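Local coordinates for protein angiotensin-converting enzyme (Anopheles gambiae, PDB 6S1Z) that probably cleaves peptides as a zinc metallopeptidase of the angiotensin-converting enzyme family and binds the inhibitor fosinoprilat, at residues A[112-117]-A[484-489]; A[273-278]-A[347-352]; A[326-331]-A[341-346]. All coordinates share one frame; numbering follows the deposited sequence.

Contact 1: residues A[112-117]-A[484-489]; sequences SMESNY and AKYHVS. With KS8 (fosinoprilat), chain C.
The wall of the inhibitor cleft is built where helix 100-118 lies against the start of helix 486-490, with Tyr117 and Tyr486 at the middle of the joint. Tyr117 leaves its helix with CG anti to the backbone N (chi1 -179°), which lays the ring along the first turn of the other helix. There Tyr486 CA sits over one ring face, a CH-pi contact 3.7 Å from the centroid of Tyr117. The Tyr486 ring turns an edge to that face, in an offset edge-to-face pair with centroids 5.5 Å apart and planes at 66°. At the rim of Tyr117, CE2 comes within 3.4 Å of Ala484 O, a carbonyl that also accepts hydrogen bonds from the indoles of Trp159 and Trp253. A broad flat ring suits this place because it meets backbone and side chain together.

One turn earlier on helix 100-118, Met113 packs on Ser489. Met113 CB is 3.6 Å from Ser489 CB, and the bent end of the methionine brings CE to 3.4 Å from Ser489 O. The small serine suits this spot, and its hydroxyl is taken up by Pro483 O. Glu114 extends its chain toward the phenol until OE2 lies 2.9 Å from Tyr486 OH, the carboxylate turned 69° from the ring.

The next residues work on the ligand side. Lys485 NZ reaches carboxylate oxygen O24 in a bond modelled very short, its exact length doubtful, and also bonds Gln255 OE1. His487 NE2 makes a bent bond to amide oxygen O16 at 2.7 Å and is also hydrogen-bonded with Tyr497 OH. A lysine for the terminal carboxylate and a histidine for the amide carbonyl are characteristic of the substrate cleft of angiotensin-converting enzymes.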
loop_
_atom_site.group_PDB
_atom_site.type_symbol
_atom_site.label_atom_id
_atom_site.label_comp_id
_atom_site.label_asym_id
_atom_site.label_seq_id
_atom_site.Cartn_x
_atom_site.Cartn_y
_atom_site.Cartn_z
ATOM N N SER A 112 -6.924 12.325 -15.533
ATOM C CA SER A 112 -7.228 13.690 -15.118
ATOM C C SER A 112 -7.195 13.830 -13.603
ATOM O O SER A 112 -6.939 14.924 -13.086
ATOM C CB SER A 112 -8.594 14.112 -15.660
ATOM O OG SER A 112 -8.869 15.464 -15.338
ATOM N N MET A 113 -7.450 12.740 -12.875
ATOM C CA MET A 113 -7.356 12.773 -11.420
ATOM C C MET A 113 -5.918 12.562 -10.961
ATOM O O MET A 113 -5.426 13.281 -10.085
ATOM C CB MET A 113 -8.274 11.713 -10.808
ATOM C CG MET A 113 -9.738 11.857 -11.193
ATOM S SD MET A 113 -10.834 10.760 -10.268
ATOM C CE MET A 113 -10.220 9.148 -10.756
ATOM N N GLU A 114 -5.230 11.576 -11.543
ATOM C CA GLU A 114 -3.835 11.339 -11.185
ATOM C C GLU A 114 -2.966 12.535 -11.554
ATOM O O GLU A 114 -2.088 12.937 -10.782
ATOM C CB GLU A 114 -3.325 10.070 -11.872
ATOM C CG GLU A 114 -1.930 9.644 -11.436
ATOM C CD GLU A 114 -1.500 8.328 -12.054
ATOM O OE1 GLU A 114 -2.113 7.911 -13.059
ATOM O OE2 GLU A 114 -0.551 7.709 -11.530
ATOM N N SER A 115 -3.197 13.117 -12.733
ATOM C CA SER A 115 -2.474 14.323 -13.120
ATOM C C SER A 115 -2.679 15.431 -12.095
ATOM O O SER A 115 -1.717 16.051 -11.629
ATOM C CB SER A 115 -2.931 14.780 -14.505
ATOM O OG SER A 115 -2.386 16.046 -14.832
ATOM N N ASN A 116 -3.937 15.692 -11.731
ATOM C CA ASN A 116 -4.229 16.696 -10.716
ATOM C C ASN A 116 -3.558 16.362 -9.391
ATOM O O ASN A 116 -3.246 17.267 -8.607
ATOM C CB ASN A 116 -5.744 16.818 -10.542
ATOM C CG ASN A 116 -6.134 17.779 -9.437
ATOM O OD1 ASN A 116 -6.382 17.370 -8.302
ATOM N ND2 ASN A 116 -6.202 19.063 -9.765
ATOM N N TYR A 117 -3.316 15.076 -9.127
ATOM C CA TYR A 117 -2.730 14.657 -7.858
ATOM C C TYR A 117 -1.228 14.915 -7.815
ATOM O O TYR A 117 -0.708 15.395 -6.801
ATOM C CB TYR A 117 -3.022 13.173 -7.619
ATOM C CG TYR A 117 -2.491 12.622 -6.310
ATOM C CD1 TYR A 117 -1.188 12.148 -6.208
ATOM C CD2 TYR A 117 -3.299 12.559 -5.182
ATOM C CE1 TYR A 117 -0.702 11.640 -5.016
ATOM C CE2 TYR A 117 -2.822 12.051 -3.987
ATOM C CZ TYR A 117 -1.524 11.595 -3.909
ATOM O OH TYR A 117 -1.044 11.088 -2.723
ATOM N N ALA A 484 -8.110 12.774 -2.539
ATOM C CA ALA A 484 -6.874 13.244 -1.924
ATOM C C ALA A 484 -5.896 12.114 -1.638
ATOM O O ALA A 484 -4.756 12.389 -1.248
ATOM C CB ALA A 484 -7.188 13.993 -0.628
ATOM N N LYS A 485 -6.314 10.863 -1.804
ATOM C CA LYS A 485 -5.430 9.712 -1.692
ATOM C C LYS A 485 -4.993 9.286 -3.087
ATOM O O LYS A 485 -5.800 9.266 -4.022
ATOM C CB LYS A 485 -6.135 8.556 -0.980
ATOM C CG LYS A 485 -5.309 7.286 -0.854
ATOM C CD LYS A 485 -4.086 7.495 0.022
ATOM C CE LYS A 485 -3.288 6.210 0.159
ATOM N NZ LYS A 485 -2.093 6.390 1.019
ATOM N N TYR A 486 -3.709 8.949 -3.223
ATOM C CA TYR A 486 -3.170 8.593 -4.531
ATOM C C TYR A 486 -3.984 7.480 -5.183
ATOM O O TYR A 486 -4.429 7.607 -6.330
ATOM C CB TYR A 486 -1.706 8.171 -4.403
ATOM C CG TYR A 486 -1.133 7.637 -5.693
ATOM C CD1 TYR A 486 -0.715 8.499 -6.699
ATOM C CD2 TYR A 486 -1.018 6.271 -5.912
ATOM C CE1 TYR A 486 -0.197 8.014 -7.883
ATOM C CE2 TYR A 486 -0.501 5.777 -7.093
ATOM C CZ TYR A 486 -0.091 6.653 -8.075
ATOM O OH TYR A 486 0.425 6.167 -9.254
ATOM N N HIS A 487 -4.188 6.376 -4.461
ATOM C CA HIS A 487 -4.830 5.209 -5.057
ATOM C C HIS A 487 -6.244 5.520 -5.528
ATOM O O HIS A 487 -6.736 4.887 -6.469
ATOM C CB HIS A 487 -4.842 4.056 -4.055
ATOM C CG HIS A 487 -3.479 3.641 -3.599
ATOM N ND1 HIS A 487 -2.685 4.439 -2.805
ATOM C CD2 HIS A 487 -2.765 2.514 -3.832
ATOM C CE1 HIS A 487 -1.542 3.822 -2.565
ATOM N NE2 HIS A 487 -1.565 2.651 -3.177
ATOM N N VAL A 488 -6.911 6.485 -4.895
ATOM C CA VAL A 488 -8.265 6.845 -5.308
ATOM C C VAL A 488 -8.240 7.499 -6.684
ATOM O O VAL A 488 -8.938 7.066 -7.609
ATOM C CB VAL A 488 -8.917 7.765 -4.261
ATOM C CG1 VAL A 488 -10.294 8.213 -4.731
ATOM C CG2 VAL A 488 -9.011 7.059 -2.921
ATOM N N SER A 489 -7.438 8.554 -6.836
ATOM C CA SER A 489 -7.346 9.247 -8.113
ATOM C C SER A 489 -6.754 8.370 -9.208
ATOM O O SER A 489 -6.904 8.694 -10.391
ATOM C CB SER A 489 -6.506 10.516 -7.953
ATOM O OG SER A 489 -7.104 11.408 -7.029
HETATM C C04 KS8 C . 2.333 1.661 -5.684
HETATM C C05 KS8 C . 1.310 0.739 -6.479
HETATM C C06 KS8 C . 0.658 1.497 -7.709
HETATM C C07 KS8 C . 1.273 1.074 -9.050
HETATM C C08 KS8 C . 0.610 1.843 -10.285
HETATM C C09 KS8 C . -0.559 1.359 -10.858
HETATM C C10 KS8 C . -1.134 2.028 -11.928
HETATM C C11 KS8 C . -0.532 3.200 -12.435
HETATM C C12 KS8 C . 0.623 3.679 -11.869
HETATM C C13 KS8 C . 1.207 3.006 -10.788
HETATM C C14 KS8 C . 3.427 1.970 -2.922
HETATM C C15 KS8 C . 2.119 2.222 -2.095
HETATM C C18 KS8 C . 3.319 2.648 0.108
HETATM C C19 KS8 C . 2.924 2.204 1.562
HETATM C C20 KS8 C . 1.359 2.198 1.520
HETATM C C21 KS8 C . 0.991 2.820 0.344
HETATM C C22 KS8 C . 0.793 4.311 0.533
HETATM C C25 KS8 C . 3.444 0.869 1.916
HETATM C C26 KS8 C . 4.993 0.860 1.845
HETATM C C27 KS8 C . 5.679 1.542 3.031
HETATM C C28 KS8 C . 5.238 0.909 4.335
HETATM C C29 KS8 C . 3.717 1.042 4.480
HETATM C C30 KS8 C . 2.963 0.414 3.298
HETATM N N17 KS8 C . 2.200 2.547 -0.627
HETATM O O01 KS8 C . 2.178 -0.278 -3.771
HETATM O O03 KS8 C . 4.455 0.098 -4.715
HETATM O O16 KS8 C . 1.060 2.159 -2.635
HETATM O O23 KS8 C . 1.784 5.067 0.803
HETATM O O24 KS8 C . -0.309 4.783 0.425
HETATM P P02 KS8 C . 3.111 0.756 -4.262
#

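Contact 2: residues A[273-278]-A[347-352]; sequences LDVTDE and VNMREF
Met349, Thr276 and the pair Leu273 and Val275 account for most of the surface buried here, and Met349 contributes by far the largest share. It stands in the first turn of helix 349-368 and reaches out over the turn at 273-276. Its CG is anti to the backbone N (chi1 179°), which sets the start of the side chain beside the turn's carbonyls: CG lies 3.6 Å from Asp274 O, and CB is 3.7 Å from Val275 O. The rest of the chain runs on extended toward Leu273 and Val275, but the sulfur is modelled too near the carbonyl of Leu273, and its place is only approximate. A long, unbranched and flexible apolar chain suits a site whose walls are partly carbonyl oxygens and partly aliphatic carbons; Leu273 and Val275 continue that apolar patch onto Leu407 and Leu406.

Thr276 meets the helix start differently, with OG1 4.0 Å from Met349 N. Its hydroxyl donates instead to Asp274 O at 3.3 Å, approaching from above the carbonyl plane. Asp274 in turn closes the turn: OD1 accepts from Thr276 N at 2.7 Å through its anti lone pair, with an angle of 148° at the hydrogen. That is an Asx turn, and a short polar acid is just long enough to close it.

Across the contact, Asn348 does for the helix what Asp274 does for the turn. As the N-cap residue it offers OD1 to Glu351 N, in a bond close to straight at 175° and nearly along the C=O axis, though modelled so short that its length is doubtful. It satisfies an amide that has no preceding helical carbonyl. The arrangement joins an Asx turn to an asparagine-capped helix N terminus, on the helix that bears the probable HExxH zinc motif of this peptidase family.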
loop_
_atom_site.group_PDB
_atom_site.type_symbol
_atom_site.label_atom_id
_atom_site.label_comp_id
_atom_site.label_asym_id
_atom_site.label_seq_id
_atom_site.Cartn_x
_atom_site.Cartn_y
_atom_site.Cartn_z
ATOM N N LEU A 273 14.431 4.045 17.782
ATOM C CA LEU A 273 14.720 3.284 16.574
ATOM C C LEU A 273 14.448 4.177 15.369
ATOM O O LEU A 273 13.756 3.802 14.423
ATOM C CB LEU A 273 13.909 1.989 16.522
ATOM C CG LEU A 273 14.550 0.808 15.782
ATOM C CD1 LEU A 273 15.919 0.461 16.357
ATOM C CD2 LEU A 273 13.646 -0.418 15.824
ATOM N N ASP A 274 14.987 5.400 15.415
ATOM C CA ASP A 274 14.796 6.338 14.315
ATOM C C ASP A 274 15.636 5.945 13.107
ATOM O O ASP A 274 15.173 6.052 11.967
ATOM C CB ASP A 274 15.138 7.760 14.767
ATOM C CG ASP A 274 16.609 7.934 15.105
ATOM O OD1 ASP A 274 17.457 7.767 14.202
ATOM O OD2 ASP A 274 16.918 8.251 16.272
ATOM N N VAL A 275 16.868 5.483 13.338
ATOM C CA VAL A 275 17.804 5.144 12.269
ATOM C C VAL A 275 17.738 6.231 11.202
ATOM O O VAL A 275 17.457 5.961 10.030
ATOM C CB VAL A 275 17.510 3.747 11.688
ATOM C CG1 VAL A 275 18.459 3.415 10.540
ATOM C CG2 VAL A 275 17.643 2.689 12.773
ATOM N N THR A 276 17.971 7.478 11.615
ATOM C CA THR A 276 18.003 8.605 10.689
ATOM C C THR A 276 19.388 9.237 10.680
ATOM O O THR A 276 20.135 9.055 9.716
ATOM C CB THR A 276 16.937 9.639 11.060
ATOM O OG1 THR A 276 15.632 9.087 10.860
ATOM C CG2 THR A 276 17.097 10.897 10.212
ATOM N N ASP A 277 19.752 9.975 11.729
ATOM C CA ASP A 277 21.060 10.614 11.776
ATOM C C ASP A 277 22.173 9.608 11.519
ATOM O O ASP A 277 23.186 9.937 10.892
ATOM C CB ASP A 277 21.251 11.299 13.129
ATOM C CG ASP A 277 20.086 12.200 13.490
ATOM O OD1 ASP A 277 18.976 11.969 12.966
ATOM O OD2 ASP A 277 20.277 13.141 14.287
ATOM N N GLU A 278 22.000 8.369 11.985
ATOM C CA GLU A 278 22.986 7.333 11.704
ATOM C C GLU A 278 22.955 6.894 10.246
ATOM O O GLU A 278 23.901 6.242 9.790
ATOM C CB GLU A 278 22.767 6.134 12.626
ATOM C CG GLU A 278 23.122 6.418 14.078
ATOM C CD GLU A 278 24.562 6.872 14.246
ATOM O OE1 GLU A 278 25.420 6.432 13.451
ATOM O OE2 GLU A 278 24.832 7.676 15.162
ATOM N N VAL A 347 16.272 10.553 2.562
ATOM C CA VAL A 347 17.159 9.918 3.531
ATOM C C VAL A 347 16.453 9.929 4.881
ATOM O O VAL A 347 16.490 10.923 5.611
ATOM C CB VAL A 347 18.521 10.613 3.594
ATOM C CG1 VAL A 347 19.421 9.920 4.609
ATOM C CG2 VAL A 347 19.177 10.624 2.220
ATOM N N ASN A 348 15.812 8.814 5.215
ATOM C CA ASN A 348 15.187 8.624 6.517
ATOM C C ASN A 348 14.735 7.173 6.603
ATOM O O ASN A 348 14.689 6.457 5.599
ATOM C CB ASN A 348 14.018 9.591 6.736
ATOM C CG ASN A 348 12.884 9.381 5.749
ATOM O OD1 ASN A 348 12.423 8.259 5.542
ATOM N ND2 ASN A 348 12.428 10.466 5.135
ATOM N N MET A 349 14.399 6.746 7.821
ATOM C CA MET A 349 14.000 5.358 8.029
ATOM C C MET A 349 12.678 5.052 7.336
ATOM O O MET A 349 12.510 3.971 6.762
ATOM C CB MET A 349 13.901 5.062 9.524
ATOM C CG MET A 349 13.460 3.646 9.857
ATOM S SD MET A 349 13.470 3.342 11.633
ATOM C CE MET A 349 13.123 1.586 11.707
ATOM N N ARG A 350 11.725 5.986 7.386
ATOM C CA ARG A 350 10.439 5.765 6.736
ATOM C C ARG A 350 10.631 5.383 5.274
ATOM O O ARG A 350 10.074 4.387 4.799
ATOM C CB ARG A 350 9.567 7.017 6.860
ATOM C CG ARG A 350 8.162 6.852 6.299
ATOM C CD ARG A 350 7.329 8.111 6.485
ATOM N NE ARG A 350 7.888 9.257 5.770
ATOM C CZ ARG A 350 8.728 10.145 6.296
ATOM N NH1 ARG A 350 9.172 11.150 5.554
ATOM N NH2 ARG A 350 9.128 10.037 7.557
ATOM N N GLU A 351 11.435 6.163 4.546
ATOM C CA GLU A 351 11.692 5.855 3.145
ATOM C C GLU A 351 12.357 4.492 2.992
ATOM O O GLU A 351 12.100 3.776 2.018
ATOM C CB GLU A 351 12.571 6.941 2.523
ATOM C CG GLU A 351 11.946 8.330 2.489
ATOM C CD GLU A 351 10.814 8.448 1.492
ATOM O OE1 GLU A 351 9.928 9.304 1.705
ATOM O OE2 GLU A 351 10.810 7.690 0.499
ATOM N N PHE A 352 13.211 4.115 3.947
ATOM C CA PHE A 352 13.951 2.862 3.830
ATOM C C PHE A 352 13.009 1.672 3.693
ATOM O O PHE A 352 13.270 0.752 2.910
ATOM C CB PHE A 352 14.871 2.683 5.038
ATOM C CG PHE A 352 15.816 1.521 4.916
ATOM C CD1 PHE A 352 16.730 1.460 3.876
ATOM C CD2 PHE A 352 15.799 0.496 5.847
ATOM C CE1 PHE A 352 17.601 0.392 3.762
ATOM C CE2 PHE A 352 16.670 -0.573 5.740
ATOM C CZ PHE A 352 17.572 -0.624 4.694
#

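Contact 3: residues A[326-331]-A[341-346]; sequences CHASAW and IKQCTR. With KS8 (fosinoprilat), chain C.
Lys342 packs beside Ser329 where the two strands of a short antiparallel hairpin meet. Its CB lies 3.8 Å from Ser329 OG. CG is anti to the backbone N, and after it the chain bends at both chi3 (68°) and chi4, curling back over the partner strand. CE therefore returns to Ser329 OG and lies 4.2 Å from Trp331 NE1, whose N-H makes a weak bond to that same hydroxyl. At the tip, NZ comes to rest 3.9 Å from His327 O. A lysine suits the spot because its methylenes can cover the serine and indole, with Trp38 packing against it from helix 12-42.

The backbones are joined by Lys342 N donating to Ser329 O at 3.0 Å; the return bond from Ser329 N is weak. Beyond it, Ala328 CB touches Gln343 CG at 3.7 Å, and the Cys326-Cys344 disulfide closes the open end covalently. Ala330 and Ile341 meet through CB and CG1 on the face turned to helix 349-368, where alanine is small enough to fit against Glu358 and His361.

Along the ligand, the His327 ring presents its edge to O16, and Ala328 O lies 3.3 Å from inhibitor atom C04. Such a strand lining the cleft beside the probable HExxH helix is characteristic of zinc peptidases of this clan.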
loop_
_atom_site.group_PDB
_atom_site.type_symbol
_atom_site.label_atom_id
_atom_site.label_comp_id
_atom_site.label_asym_id
_atom_site.label_seq_id
_atom_site.Cartn_x
_atom_site.Cartn_y
_atom_site.Cartn_z
ATOM N N CYS A 326 5.526 11.231 -8.095
ATOM C CA CYS A 326 6.513 10.834 -7.098
ATOM C C CYS A 326 6.062 9.636 -6.273
ATOM O O CYS A 326 6.895 9.016 -5.603
ATOM C CB CYS A 326 6.825 11.997 -6.155
ATOM S SG CYS A 326 8.303 12.951 -6.587
ATOM N N HIS A 327 4.772 9.306 -6.294
ATOM C CA HIS A 327 4.273 8.178 -5.519
ATOM C C HIS A 327 5.059 6.923 -5.876
ATOM O O HIS A 327 4.967 6.427 -7.004
ATOM C CB HIS A 327 2.780 7.964 -5.764
ATOM C CG HIS A 327 2.108 7.154 -4.699
ATOM N ND1 HIS A 327 1.976 5.785 -4.776
ATOM C CD2 HIS A 327 1.542 7.521 -3.525
ATOM C CE1 HIS A 327 1.352 5.343 -3.699
ATOM N NE2 HIS A 327 1.077 6.377 -2.924
ATOM N N ALA A 328 5.839 6.416 -4.921
ATOM C CA ALA A 328 6.698 5.266 -5.169
ATOM C C ALA A 328 5.930 4.156 -5.875
ATOM O O ALA A 328 4.740 3.946 -5.626
ATOM C CB ALA A 328 7.274 4.750 -3.849
ATOM N N SER A 329 6.621 3.447 -6.765
ATOM C CA SER A 329 5.990 2.399 -7.552
ATOM C C SER A 329 7.063 1.480 -8.113
ATOM O O SER A 329 8.243 1.836 -8.181
ATOM C CB SER A 329 5.141 2.987 -8.685
ATOM O OG SER A 329 5.911 3.854 -9.501
ATOM N N ALA A 330 6.632 0.284 -8.509
ATOM C CA ALA A 330 7.488 -0.707 -9.144
ATOM C C ALA A 330 6.777 -1.241 -10.378
ATOM O O ALA A 330 5.578 -1.531 -10.332
ATOM C CB ALA A 330 7.825 -1.857 -8.191
ATOM N N TRP A 331 7.517 -1.374 -11.476
ATOM C CA TRP A 331 6.930 -1.658 -12.776
ATOM C C TRP A 331 7.447 -2.971 -13.343
ATOM O O TRP A 331 8.565 -3.405 -13.046
ATOM C CB TRP A 331 7.227 -0.526 -13.768
ATOM C CG TRP A 331 6.603 0.780 -13.387
ATOM C CD1 TRP A 331 7.037 1.646 -12.427
ATOM C CD2 TRP A 331 5.431 1.370 -13.961
ATOM N NE1 TRP A 331 6.208 2.740 -12.367
ATOM C CE2 TRP A 331 5.214 2.595 -13.298
ATOM C CE3 TRP A 331 4.545 0.982 -14.971
ATOM C CZ2 TRP A 331 4.147 3.433 -13.612
ATOM C CZ3 TRP A 331 3.486 1.816 -15.280
ATOM C CH2 TRP A 331 3.297 3.028 -14.603
ATOM N N ILE A 341 11.945 0.907 -10.738
ATOM C CA ILE A 341 11.287 1.505 -9.583
ATOM C C ILE A 341 11.350 3.017 -9.735
ATOM O O ILE A 341 12.422 3.577 -9.987
ATOM C CB ILE A 341 11.935 1.064 -8.255
ATOM C CG1 ILE A 341 11.425 -0.324 -7.856
ATOM C CG2 ILE A 341 11.661 2.090 -7.156
ATOM C CD1 ILE A 341 12.125 -0.922 -6.651
ATOM N N LYS A 342 10.204 3.673 -9.582
ATOM C CA LYS A 342 10.096 5.128 -9.655
ATOM C C LYS A 342 9.710 5.625 -8.265
ATOM O O LYS A 342 8.533 5.597 -7.892
ATOM C CB LYS A 342 9.075 5.540 -10.712
ATOM C CG LYS A 342 8.849 7.041 -10.825
ATOM C CD LYS A 342 7.919 7.386 -11.985
ATOM C CE LYS A 342 6.492 6.903 -11.750
ATOM N NZ LYS A 342 5.840 7.586 -10.599
ATOM N N GLN A 343 10.703 6.075 -7.499
ATOM C CA GLN A 343 10.490 6.498 -6.119
ATOM C C GLN A 343 11.322 7.739 -5.838
ATOM O O GLN A 343 12.546 7.714 -5.991
ATOM C CB GLN A 343 10.855 5.376 -5.142
ATOM C CG GLN A 343 10.845 5.798 -3.683
ATOM C CD GLN A 343 11.080 4.635 -2.741
ATOM O OE1 GLN A 343 10.808 3.482 -3.077
ATOM N NE2 GLN A 343 11.595 4.933 -1.553
ATOM N N CYS A 344 10.658 8.818 -5.416
ATOM C CA CYS A 344 11.338 10.058 -5.036
ATOM C C CYS A 344 11.913 9.891 -3.628
ATOM O O CYS A 344 11.452 10.479 -2.647
ATOM C CB CYS A 344 10.378 11.237 -5.122
ATOM S SG CYS A 344 9.774 11.561 -6.799
ATOM N N THR A 345 12.955 9.070 -3.548
ATOM C CA THR A 345 13.496 8.648 -2.265
ATOM C C THR A 345 14.097 9.822 -1.499
ATOM O O THR A 345 14.594 10.791 -2.079
ATOM C CB THR A 345 14.564 7.572 -2.468
ATOM O OG1 THR A 345 14.005 6.468 -3.190
ATOM C CG2 THR A 345 15.097 7.080 -1.129
ATOM N N ARG A 346 14.043 9.717 -0.173
ATOM C CA ARG A 346 14.685 10.653 0.737
ATOM C C ARG A 346 15.446 9.856 1.787
ATOM O O ARG A 346 15.298 8.635 1.899
ATOM C CB ARG A 346 13.662 11.589 1.395
ATOM C CG ARG A 346 12.958 12.514 0.416
ATOM C CD ARG A 346 13.796 13.743 0.111
ATOM N NE ARG A 346 13.884 14.636 1.263
ATOM C CZ ARG A 346 14.504 15.812 1.258
ATOM N NH1 ARG A 346 15.098 16.251 0.156
ATOM N NH2 ARG A 346 14.529 16.553 2.357
HETATM C C04 KS8 C . 2.333 1.661 -5.684
HETATM C C05 KS8 C . 1.310 0.739 -6.479
HETATM C C06 KS8 C . 0.658 1.497 -7.709
HETATM C C07 KS8 C . 1.273 1.074 -9.050
HETATM C C08 KS8 C . 0.610 1.843 -10.285
HETATM C C09 KS8 C . -0.559 1.359 -10.858
HETATM C C10 KS8 C . -1.134 2.028 -11.928
HETATM C C11 KS8 C . -0.532 3.200 -12.435
HETATM C C12 KS8 C . 0.623 3.679 -11.869
HETATM C C13 KS8 C . 1.207 3.006 -10.788
HETATM C C14 KS8 C . 3.427 1.970 -2.922
HETATM C C15 KS8 C . 2.119 2.222 -2.095
HETATM C C18 KS8 C . 3.319 2.648 0.108
HETATM C C19 KS8 C . 2.924 2.204 1.562
HETATM C C20 KS8 C . 1.359 2.198 1.520
HETATM C C21 KS8 C . 0.991 2.820 0.344
HETATM C C22 KS8 C . 0.793 4.311 0.533
HETATM C C25 KS8 C . 3.444 0.869 1.916
HETATM C C26 KS8 C . 4.993 0.860 1.845
HETATM C C27 KS8 C . 5.679 1.542 3.031
HETATM C C28 KS8 C . 5.238 0.909 4.335
HETATM C C29 KS8 C . 3.717 1.042 4.480
HETATM C C30 KS8 C . 2.963 0.414 3.298
HETATM N N17 KS8 C . 2.200 2.547 -0.627
HETATM O O01 KS8 C . 2.178 -0.278 -3.771
HETATM O O03 KS8 C . 4.455 0.098 -4.715
HETATM O O16 KS8 C . 1.060 2.159 -2.635
HETATM O O23 KS8 C . 1.784 5.067 0.803
HETATM O O24 KS8 C . -0.309 4.783 0.425
HETATM P P02 KS8 C . 3.111 0.756 -4.262
#

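From the N terminus, helix 100-118 supplies the first half of contact 1, which is not completed until residues 484-489, closing a loop that spans well over half of the chain. Within that span the turn at 273-278 begins contact 2, which residues 347-352 complete. Inside this smaller loop lies contact 3, whose hairpin segments, 326-331 and 341-346, are separated by nine residues; the three loops therefore nest without crossing. Residue 346 runs straight into 347, and Glu351 packs on Arg346 and Gln343, so contacts 2 and 3 share the approach to helix 349-368. Contacts 1 and 3 meet as His327 packs on Tyr486 and His487, and both border fosinoprilat, whereas contacts 1 and 2 do not touch.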